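Local atomic coordinates of uncharacterized HTH-type transcriptional regulator YydK (Bacillus subtilis subsp. subtilis, PDB entry 3BWG), a protein that probably binds DNA as a transcription regulator of the GntR family, joining a winged helix-turn-helix domain to a UTRA domain. Residues B[8-11]-B[12-16]; B[110-114]-B[115-119]; B[150-153]-B[154-158]. All blocks are in the same frame, centred on the assembly; numbering follows the deposited sequence.

Contact 1. Residues B[8-11]-B[12-16]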
loop_
_atom_site.group_PDB
_atom_site.type_symbol
_atom_site.label_atom_id
_atom_site.label_comp_id
_atom_site.label_asym_id
_atom_site.label_seq_id
_atom_site.Cartn_x
_atom_site.Cartn_y
_atom_site.Cartn_z
ATOM N N GLN B 8 7.349 23.678 -7.662
ATOM C CA GLN B 8 8.070 22.401 -7.880
ATOM C C GLN B 8 9.541 22.471 -7.459
ATOM O O GLN B 8 10.039 21.539 -6.832
ATOM C CB GLN B 8 7.966 21.914 -9.340
ATOM C CG GLN B 8 8.740 20.581 -9.673
ATOM C CD GLN B 8 10.099 20.757 -10.421
ATOM O OE1 GLN B 8 10.176 21.390 -11.485
ATOM N NE2 GLN B 8 11.158 20.148 -9.871
ATOM N N GLN B 9 10.243 23.545 -7.824
ATOM C CA GLN B 9 11.647 23.705 -7.413
ATOM C C GLN B 9 11.796 23.770 -5.878
ATOM O O GLN B 9 12.679 23.115 -5.304
ATOM C CB GLN B 9 12.324 24.908 -8.114
ATOM C CG GLN B 9 13.800 25.215 -7.684
ATOM C CD GLN B 9 14.791 24.013 -7.794
ATOM O OE1 GLN B 9 14.558 23.032 -8.515
ATOM N NE2 GLN B 9 15.899 24.103 -7.067
ATOM N N ILE B 10 10.909 24.535 -5.229
ATOM C CA ILE B 10 10.901 24.691 -3.775
ATOM C C ILE B 10 10.637 23.331 -3.098
ATOM O O ILE B 10 11.347 22.944 -2.162
ATOM C CB ILE B 10 9.823 25.718 -3.292
ATOM C CG1 ILE B 10 9.965 27.125 -3.941
ATOM C CG2 ILE B 10 9.759 25.758 -1.754
ATOM C CD1 ILE B 10 11.297 27.771 -3.826
ATOM N N ALA B 11 9.611 22.618 -3.568
ATOM C CA ALA B 11 9.337 21.247 -3.115
ATOM C C ALA B 11 10.611 20.390 -3.110
ATOM O O ALA B 11 10.944 19.768 -2.097
ATOM C CB ALA B 11 8.259 20.613 -3.968
ATOM N N THR B 12 11.354 20.413 -4.219
ATOM C CA THR B 12 12.549 19.582 -4.357
ATOM C C THR B 12 13.674 19.978 -3.380
ATOM O O THR B 12 14.329 19.104 -2.794
ATOM C CB THR B 12 13.017 19.522 -5.841
ATOM O OG1 THR B 12 12.119 18.683 -6.580
ATOM C CG2 THR B 12 14.465 18.991 -5.985
ATOM N N GLU B 13 13.868 21.281 -3.181
ATOM C CA GLU B 13 14.889 21.782 -2.262
ATOM C C GLU B 13 14.549 21.428 -0.809
ATOM O O GLU B 13 15.445 21.160 -0.002
ATOM C CB GLU B 13 15.075 23.296 -2.423
ATOM C CG GLU B 13 15.481 23.729 -3.841
ATOM C CD GLU B 13 16.575 24.808 -3.893
ATOM O OE1 GLU B 13 16.468 25.819 -3.160
ATOM O OE2 GLU B 13 17.539 24.647 -4.687
ATOM N N ILE B 14 13.251 21.441 -0.493
ATOM C CA ILE B 14 12.732 20.996 0.810
ATOM C C ILE B 14 12.968 19.499 1.114
ATOM O O ILE B 14 13.431 19.167 2.209
ATOM C CB ILE B 14 11.255 21.356 0.957
ATOM C CG1 ILE B 14 11.130 22.841 1.271
ATOM C CG2 ILE B 14 10.606 20.530 2.054
ATOM C CD1 ILE B 14 9.759 23.407 1.040
ATOM N N GLU B 15 12.652 18.619 0.155
ATOM C CA GLU B 15 13.098 17.217 0.192
ATOM C C GLU B 15 14.588 17.060 0.457
ATOM O O GLU B 15 14.959 16.297 1.326
ATOM C CB GLU B 15 12.760 16.518 -1.115
ATOM C CG GLU B 15 11.395 15.858 -1.109
ATOM C CD GLU B 15 10.831 15.653 -2.501
ATOM O OE1 GLU B 15 11.279 16.339 -3.457
ATOM O OE2 GLU B 15 9.920 14.802 -2.636
ATOM N N THR B 16 15.428 17.780 -0.308
ATOM C CA THR B 16 16.893 17.829 -0.105
ATOM C C THR B 16 17.290 18.243 1.314
ATOM O O THR B 16 18.191 17.639 1.924
ATOM C CB THR B 16 17.585 18.825 -1.100
ATOM O OG1 THR B 16 17.358 18.396 -2.443
ATOM C CG2 THR B 16 19.110 18.938 -0.840
#
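Gln8 to Ala11 each hand a carbonyl oxygen to the amide four residues on, so the backbone bonds here are those of a regular alpha helix. Thr12 N binds Gln8 O, Glu13 N binds Gln9 O, and Ile14 N reaches Ile10 O at 2.9 Å. The straightest is Glu15 N to Ala11 O, with an N-H...O angle of 173°. One turn further on, Thr12 O is gripped twice, by Thr16 N and by the hydroxyl Thr16 OG1 at 3.1 Å, the two donors coming to opposite faces of its carbonyl plane.

This is the first helix of the GntR-type winged helix-turn-helix domain, and its apolar side looks onto the predicted DNA-binding motif. Ile10 CG2 lies 3.7 Å from Ile14 CD1, the two branched chains crossing at a slant. Both isoleucines also pack on Phe39 of helix 32-39 and on helix 43-55, where Ala11 meets Leu52.

Polar side chains run along another face. Gln9 NE2 comes 2.9 Å from Glu13 OE2, with the amide and carboxylate planes turned 58° apart. Gln9 reaches there because CG stands opposite the backbone N (chi1 177°) and the chain then folds over at chi2. Glu13 bends to meet it, and its CG sits 3.3 Å from Gln9 NE2. Replacing Glu13 by an alanine would probably leave the Gln9 amide without this carboxylate neighbour and freer to turn. The Gln8 and Thr12 side chains run alongside one another in the same direction, with Gln8 NE2 3.7 Å from Thr12 OG1.

Contact 2. Residues B[110-114]-B[115-119]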
loop_
_atom_site.group_PDB
_atom_site.type_symbol
_atom_site.label_atom_id
_atom_site.label_comp_id
_atom_site.label_asym_id
_atom_site.label_seq_id
_atom_site.Cartn_x
_atom_site.Cartn_y
_atom_site.Cartn_z
ATOM N N GLU B 110 -6.422 -15.939 -18.509
ATOM C CA GLU B 110 -6.082 -15.089 -17.378
ATOM C C GLU B 110 -5.594 -13.654 -17.734
ATOM O O GLU B 110 -6.013 -12.666 -17.119
ATOM C CB GLU B 110 -5.050 -15.807 -16.520
ATOM C CG GLU B 110 -4.455 -14.933 -15.421
ATOM C CD GLU B 110 -3.267 -15.599 -14.729
ATOM O OE1 GLU B 110 -3.316 -15.759 -13.497
ATOM O OE2 GLU B 110 -2.315 -16.007 -15.429
ATOM N N ALA B 111 -4.710 -13.516 -18.706
ATOM C CA ALA B 111 -4.165 -12.170 -18.985
ATOM C C ALA B 111 -5.244 -11.352 -19.681
ATOM O O ALA B 111 -5.322 -10.131 -19.506
ATOM C CB ALA B 111 -2.926 -12.226 -19.834
ATOM N N ALA B 112 -6.038 -12.032 -20.505
ATOM C CA ALA B 112 -7.101 -11.390 -21.306
ATOM C C ALA B 112 -8.125 -10.770 -20.358
ATOM O O ALA B 112 -8.576 -9.634 -20.558
ATOM C CB ALA B 112 -7.790 -12.426 -22.220
ATOM N N GLU B 113 -8.458 -11.524 -19.316
ATOM C CA GLU B 113 -9.440 -11.125 -18.336
ATOM C C GLU B 113 -8.897 -9.977 -17.494
ATOM O O GLU B 113 -9.595 -8.998 -17.272
ATOM C CB GLU B 113 -9.864 -12.326 -17.467
ATOM C CG GLU B 113 -10.742 -13.381 -18.219
ATOM C CD GLU B 113 -11.085 -14.593 -17.340
ATOM O OE1 GLU B 113 -10.588 -14.647 -16.181
ATOM O OE2 GLU B 113 -11.817 -15.523 -17.784
ATOM N N ASN B 114 -7.651 -10.086 -17.032
ATOM C CA ASN B 114 -7.044 -8.965 -16.287
ATOM C C ASN B 114 -6.769 -7.681 -17.127
ATOM O O ASN B 114 -6.836 -6.574 -16.629
ATOM C CB ASN B 114 -5.795 -9.420 -15.547
ATOM C CG ASN B 114 -6.109 -10.361 -14.415
ATOM O OD1 ASN B 114 -6.298 -9.938 -13.282
ATOM N ND2 ASN B 114 -6.181 -11.646 -14.714
ATOM N N LEU B 115 -6.459 -7.844 -18.397
ATOM C CA LEU B 115 -6.346 -6.711 -19.311
ATOM C C LEU B 115 -7.680 -6.245 -19.885
ATOM O O LEU B 115 -7.733 -5.255 -20.598
ATOM C CB LEU B 115 -5.388 -7.066 -20.450
ATOM C CG LEU B 115 -3.934 -7.234 -20.016
ATOM C CD1 LEU B 115 -3.145 -7.747 -21.212
ATOM C CD2 LEU B 115 -3.351 -5.882 -19.437
ATOM N N ASN B 116 -8.755 -6.980 -19.605
ATOM C CA ASN B 116 -10.061 -6.698 -20.194
ATOM C C ASN B 116 -10.090 -6.762 -21.686
ATOM O O ASN B 116 -10.690 -5.886 -22.303
ATOM C CB ASN B 116 -10.491 -5.257 -19.872
ATOM C CG ASN B 116 -11.483 -5.195 -18.810
ATOM O OD1 ASN B 116 -11.178 -5.457 -17.631
ATOM N ND2 ASN B 116 -12.731 -4.888 -19.198
ATOM N N ILE B 117 -9.430 -7.732 -22.287
ATOM C CA ILE B 117 -9.421 -7.803 -23.748
ATOM C C ILE B 117 -9.993 -9.108 -24.291
ATOM O O ILE B 117 -10.174 -10.095 -23.560
ATOM C CB ILE B 117 -8.019 -7.578 -24.328
ATOM C CG1 ILE B 117 -6.987 -8.515 -23.664
ATOM C CG2 ILE B 117 -7.666 -6.091 -24.233
ATOM C CD1 ILE B 117 -5.583 -8.395 -24.270
ATOM N N GLY B 118 -10.294 -9.101 -25.582
ATOM C CA GLY B 118 -10.657 -10.343 -26.267
ATOM C C GLY B 118 -9.391 -11.190 -26.353
ATOM O O GLY B 118 -8.254 -10.653 -26.339
HETATM N N MSE B 119 -9.568 -12.506 -26.443
HETATM C CA MSE B 119 -8.411 -13.400 -26.562
HETATM C C MSE B 119 -7.713 -13.373 -27.927
HETATM O O MSE B 119 -6.586 -13.884 -28.076
HETATM C CB MSE B 119 -8.773 -14.813 -26.121
HETATM C CG MSE B 119 -8.878 -14.911 -24.605
HETATM SE SE MSE B 119 -9.741 -16.531 -24.176
HETATM C CE MSE B 119 -8.414 -17.723 -25.048
HETATM O O HOH W 1 -9.016 -5.743 -15.278
#
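Ala112 O accepts from Ile117 N at 2.7 Å, while Asn116, at positive phi (60°), turns the chain out of the helix and gives a weak bond from its N to Glu113 O. Just before it, Leu115 N makes an i to i-4 bond to Ala111 O at 2.8 Å.

Among the side chains, Ala112 is the meeting point: its CB touches CG of Met119, a selenomethionine, at 3.6 Å and lies 4.2 Å from Ile117 CG1. Ile117 carries that CG1 between its own backbone N and carbonyl carbon (chi1 52°), which lays it against Ala112 CA as well.

The Ile117 N to Ala112 O bond and the weak Asn116 N to Glu113 O bond, with the positive phi of Asn116, make a Schellman motif, ending helix 109-114 of the UTRA domain and starting the loop to strand 123-132. Leu115 lays CB and CG over Ala111 O, with CB 3.2 Å from it, and its side chain continues onto Tyr143 and Ile123 of the sheet.

Asn114 folds back instead. Its ND2 donates to Glu110 O at 2.6 Å, with the acceptor almost in the amide plane, while its backbone N reaches the same oxygen from the opposite face. OD1 of this amide accepts from Arg74 of the second subunit, so both ends of the group are held and its rotation is fixed. A water donates to Asn114 O at 2.7 Å and to Asn116 OD1, bridging the helix end to the turn.

Contact 3. Residues B[150-153]-B[154-158]; sequences TYLN and NEIVS
Asn153 reaches over the start of the helix and accepts the amide of Ile156 on its side-chain oxygen, OD1 to N 3.1 Å. The N-H points almost straight at that oxygen (172°) and meets it nearly end-on to the CG-OD1 bond. What puts OD1 there is chi1 of 62°, with CG tucked between the residue's own N and carbonyl carbon. The main-chain oxygen of Asn153 faces the same way, and Val157 N donates to it at 3.2 Å, the first backbone bond of the helix. Side chain and main chain of one residue thus satisfy two amides of the opening turn.

Asn153 is therefore the N-cap of helix 154-157, a short helix of the UTRA domain that follows the loop from strand 135-145. Ile156 does more than donate. Its CG1 and CD1 lie along the capping oxygen, CG1 at 3.4 Å from Asn153 OD1, putting an apolar flank beside the bond. On its other branch, Ile156 CG2 meets Leu152 CD2 at 3.9 Å, the two side chains set roughly perpendicular to each other.

Leu152 CD1 lies a looser 4.4 Å from Val157 CG2. Both residues also rest on Leu102 of strand 95-105, while Tyr164 of helix 161-167 packs against Leu152 and Ile156. One turn on, Ser158 OG donates to Asn154 O at 2.8 Å, alongside the bond from Ser158 N.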
loop_
_atom_site.group_PDB
_atom_site.type_symbol
_atom_site.label_atom_id
_atom_site.label_comp_id
_atom_site.label_asym_id
_atom_site.label_seq_id
_atom_site.Cartn_x
_atom_site.Cartn_y
_atom_site.Cartn_z
ATOM N N THR B 150 2.415 0.034 -28.181
ATOM C CA THR B 150 2.322 -0.375 -29.574
ATOM C C THR B 150 3.591 -1.056 -30.076
ATOM O O THR B 150 3.529 -1.835 -31.033
ATOM C CB THR B 150 1.929 0.784 -30.502
ATOM O OG1 THR B 150 2.676 1.940 -30.127
ATOM C CG2 THR B 150 0.406 1.066 -30.425
ATOM N N TYR B 151 4.721 -0.719 -29.454
ATOM C CA TYR B 151 5.998 -1.361 -29.749
ATOM C C TYR B 151 6.878 -1.464 -28.499
ATOM O O TYR B 151 6.916 -0.553 -27.669
ATOM C CB TYR B 151 6.735 -0.621 -30.870
ATOM C CG TYR B 151 8.006 -1.329 -31.329
ATOM C CD1 TYR B 151 7.948 -2.508 -32.109
ATOM C CD2 TYR B 151 9.261 -0.845 -30.954
ATOM C CE1 TYR B 151 9.135 -3.155 -32.521
ATOM C CE2 TYR B 151 10.437 -1.458 -31.365
ATOM C CZ TYR B 151 10.378 -2.607 -32.125
ATOM O OH TYR B 151 11.563 -3.200 -32.507
ATOM N N LEU B 152 7.556 -2.613 -28.364
ATOM C CA LEU B 152 8.535 -2.847 -27.317
ATOM C C LEU B 152 9.768 -3.481 -27.946
ATOM O O LEU B 152 9.681 -4.202 -28.949
ATOM C CB LEU B 152 7.964 -3.770 -26.202
ATOM C CG LEU B 152 6.896 -3.184 -25.252
ATOM C CD1 LEU B 152 6.285 -4.258 -24.252
ATOM C CD2 LEU B 152 7.475 -1.979 -24.518
ATOM N N ASN B 153 10.937 -3.212 -27.379
ATOM C CA ASN B 153 12.138 -3.945 -27.829
ATOM C C ASN B 153 12.999 -4.397 -26.674
ATOM O O ASN B 153 12.722 -4.072 -25.535
ATOM C CB ASN B 153 12.967 -3.185 -28.874
ATOM C CG ASN B 153 13.526 -1.885 -28.352
ATOM O OD1 ASN B 153 13.607 -1.660 -27.154
ATOM N ND2 ASN B 153 13.899 -1.010 -29.263
ATOM N N ASN B 154 14.043 -5.158 -26.977
ATOM C CA ASN B 154 14.903 -5.653 -25.932
ATOM C C ASN B 154 15.414 -4.564 -24.994
ATOM O O ASN B 154 15.418 -4.749 -23.785
ATOM C CB ASN B 154 16.048 -6.472 -26.515
ATOM C CG ASN B 154 16.262 -7.759 -25.740
ATOM O OD1 ASN B 154 17.260 -7.897 -25.030
ATOM N ND2 ASN B 154 15.277 -8.698 -25.821
ATOM N N GLU B 155 15.827 -3.429 -25.555
ATOM C CA GLU B 155 16.378 -2.337 -24.749
ATOM C C GLU B 155 15.389 -1.772 -23.706
ATOM O O GLU B 155 15.731 -1.606 -22.534
ATOM C CB GLU B 155 16.943 -1.230 -25.638
ATOM C CG GLU B 155 17.386 -0.002 -24.854
ATOM C CD GLU B 155 18.165 1.008 -25.668
ATOM O OE1 GLU B 155 18.415 0.792 -26.875
ATOM O OE2 GLU B 155 18.558 2.027 -25.081
ATOM N N ILE B 156 14.166 -1.483 -24.138
ATOM C CA ILE B 156 13.143 -0.959 -23.233
ATOM C C ILE B 156 12.902 -1.933 -22.062
ATOM O O ILE B 156 12.893 -1.539 -20.899
ATOM C CB ILE B 156 11.819 -0.683 -24.003
ATOM C CG1 ILE B 156 12.002 0.479 -24.991
ATOM C CG2 ILE B 156 10.688 -0.409 -23.047
ATOM C CD1 ILE B 156 11.002 0.473 -26.160
ATOM N N VAL B 157 12.703 -3.203 -22.406
ATOM C CA VAL B 157 12.346 -4.285 -21.485
ATOM C C VAL B 157 13.515 -4.747 -20.560
ATOM O O VAL B 157 13.290 -5.358 -19.529
ATOM C CB VAL B 157 11.773 -5.438 -22.320
ATOM C CG1 VAL B 157 11.897 -6.690 -21.624
ATOM C CG2 VAL B 157 10.280 -5.141 -22.730
ATOM N N SER B 158 14.756 -4.429 -20.901
ATOM C CA SER B 158 15.827 -4.587 -19.916
ATOM C C SER B 158 16.010 -3.368 -19.019
ATOM O O SER B 158 16.800 -3.407 -18.093
ATOM C CB SER B 158 17.145 -5.025 -20.525
ATOM O OG SER B 158 17.334 -4.448 -21.750
#

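From the N terminus, contact 1 comes first, a local turn-to-turn contact inside helix 6-20 of the GntR-type domain. The chain then runs through the helix-turn-helix and its two-stranded wing before entering the UTRA domain. There contact 2 closes the turn at the end of helix 109-114, and contact 3 caps the start of helix 154-157 after strands 123-132 and 135-145. The three follow in series; none nests in or crosses another. Contacts 1 and 2 lie on opposite sides of the chain's centre, their own centres 41 Å apart. Contacts 2 and 3 both belong to the UTRA domain, about 11 Å between nearest atoms, and both pack against strand 123-132.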